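Local coordinates for cytidylyltransferase (Leptospira borgpetersenii serovar Hardjo-bovis, PDB 6OEW), which probably acts as a metal-dependent nucleotidyltransferase, transferring a cytidylyl group from a nucleotide to its substrate, at residues H171-P174 with Y175-N179. Residues are numbered along the deposited sequence; the frame is centred on the assembly and turned at random.
Sequences HIVP and YVEEN
Val173 sets its CG2 methyl against the carboxylate end of Glu177, one helical turn on, with CG2 4.0 Å from Glu177 CD; the two side chains slant across one another. Glu177 gets there with CG anti to its carbonyl carbon (chi1 -63°) and an extended chain beyond, and its CG also passes 3.7 Å from Val173 O. That carbonyl accepts Glu177 N at 3.1 Å, with an N-H...O angle of 164°, and a weak, bent bond from Val176 N. Pro174 O receives Glu178 N at 3.0 Å. Before this short helix, Ile172 breaks from helix 166-171 with positive phi, and a water links Ile172 O to Tyr175 N. Asn179, just after the helix, folds its amide back over the Tyr175 ring, ND2 lying 3.4 Å above the ring centre, and ND2 donates to Tyr175 O at 2.9 Å, on a lone pair. Val173 and Val176 both rest on Phe133, seating the turn against strand 133-135 of the main sheet. A first-turn amide has no carbonyl a turn earlier within the helix, so Pro174 loses no bond by lacking an N-H, and a water serves Tyr175 N.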
loop_
_atom_site.group_PDB
_atom_site.type_symbol
_atom_site.label_atom_id
_atom_site.label_comp_id
_atom_site.label_asym_id
_atom_site.label_seq_id
_atom_site.Cartn_x
_atom_site.Cartn_y
_atom_site.Cartn_z
ATOM N N HIS A 171 0.554 -12.118 -6.185
ATOM C CA HIS A 171 -0.343 -11.272 -5.408
ATOM C C HIS A 171 -0.306 -11.535 -3.915
ATOM O O HIS A 171 -0.859 -10.731 -3.156
ATOM C CB HIS A 171 -1.768 -11.416 -5.927
ATOM C CG HIS A 171 -1.911 -10.893 -7.317
ATOM N ND1 HIS A 171 -1.849 -9.546 -7.598
ATOM C CD2 HIS A 171 -2.005 -11.530 -8.510
ATOM C CE1 HIS A 171 -1.956 -9.373 -8.905
ATOM N NE2 HIS A 171 -2.050 -10.561 -9.480
ATOM N N ILE A 172 0.307 -12.644 -3.495
ATOM C CA ILE A 172 0.572 -13.000 -2.100
ATOM C C ILE A 172 -0.689 -13.467 -1.383
ATOM O O ILE A 172 -0.767 -14.617 -0.945
ATOM C CB ILE A 172 1.219 -11.852 -1.302
ATOM C CG1 ILE A 172 2.544 -11.423 -1.934
ATOM C CG2 ILE A 172 1.452 -12.328 0.139
ATOM C CD1 ILE A 172 3.286 -10.357 -1.122
ATOM N N VAL A 173 -1.678 -12.589 -1.263
ATOM C CA VAL A 173 -2.843 -12.834 -0.415
ATOM C C VAL A 173 -3.949 -13.721 -0.986
ATOM O O VAL A 173 -4.774 -14.173 -0.183
ATOM C CB VAL A 173 -3.479 -11.504 0.009
ATOM C CG1 VAL A 173 -2.473 -10.648 0.724
ATOM C CG2 VAL A 173 -4.091 -10.813 -1.218
ATOM N N PRO A 174 -4.050 -14.010 -2.305
ATOM C CA PRO A 174 -5.277 -14.670 -2.794
ATOM C C PRO A 174 -5.655 -15.941 -2.059
ATOM O O PRO A 174 -6.848 -16.185 -1.843
ATOM C CB PRO A 174 -4.945 -14.974 -4.264
ATOM C CG PRO A 174 -4.042 -13.929 -4.635
ATOM C CD PRO A 174 -3.164 -13.721 -3.455
ATOM N N TYR A 175 -4.684 -16.773 -1.688
ATOM C CA TYR A 175 -5.034 -17.997 -0.979
ATOM C C TYR A 175 -5.681 -17.683 0.368
ATOM O O TYR A 175 -6.587 -18.404 0.802
ATOM C CB TYR A 175 -3.808 -18.889 -0.793
ATOM C CG TYR A 175 -4.132 -20.227 -0.159
ATOM C CD1 TYR A 175 -4.397 -21.343 -0.940
ATOM C CD2 TYR A 175 -4.197 -20.368 1.233
ATOM C CE1 TYR A 175 -4.697 -22.574 -0.368
ATOM C CE2 TYR A 175 -4.503 -21.594 1.812
ATOM C CZ TYR A 175 -4.752 -22.682 1.015
ATOM O OH TYR A 175 -5.052 -23.887 1.590
ATOM N N VAL A 176 -5.237 -16.613 1.042
ATOM C CA VAL A 176 -5.856 -16.239 2.321
ATOM C C VAL A 176 -7.295 -15.806 2.092
ATOM O O VAL A 176 -8.223 -16.282 2.757
ATOM C CB VAL A 176 -5.050 -15.134 3.027
ATOM C CG1 VAL A 176 -5.841 -14.597 4.254
ATOM C CG2 VAL A 176 -3.701 -15.654 3.482
ATOM N N GLU A 177 -7.500 -14.931 1.108
ATOM C CA GLU A 177 -8.822 -14.370 0.849
ATOM C C GLU A 177 -9.842 -15.434 0.464
ATOM O O GLU A 177 -11.023 -15.304 0.799
ATOM C CB GLU A 177 -8.713 -13.304 -0.245
ATOM C CG GLU A 177 -7.832 -12.139 0.178
ATOM C CD GLU A 177 -8.054 -10.908 -0.662
ATOM O OE1 GLU A 177 -8.281 -11.072 -1.873
ATOM O OE2 GLU A 177 -8.001 -9.780 -0.107
ATOM N N GLU A 178 -9.426 -16.478 -0.243
ATOM C CA GLU A 178 -10.364 -17.512 -0.660
ATOM C C GLU A 178 -10.429 -18.685 0.308
ATOM O O GLU A 178 -11.187 -19.629 0.064
ATOM C CB GLU A 178 -10.008 -18.005 -2.061
ATOM C CG GLU A 178 -9.928 -16.905 -3.095
ATOM C CD GLU A 178 -11.246 -16.171 -3.272
ATOM O OE1 GLU A 178 -12.266 -16.842 -3.550
ATOM O OE2 GLU A 178 -11.262 -14.926 -3.125
ATOM N N ASN A 179 -9.662 -18.650 1.395
ATOM C CA ASN A 179 -9.694 -19.697 2.415
ATOM C C ASN A 179 -9.630 -19.061 3.804
ATOM O O ASN A 179 -8.833 -19.457 4.655
ATOM C CB ASN A 179 -8.547 -20.692 2.226
ATOM C CG ASN A 179 -8.570 -21.361 0.855
ATOM O OD1 ASN A 179 -9.322 -22.312 0.628
ATOM N ND2 ASN A 179 -7.740 -20.866 -0.065
HETATM O O HOH W 1 -1.761 -16.681 -2.247
#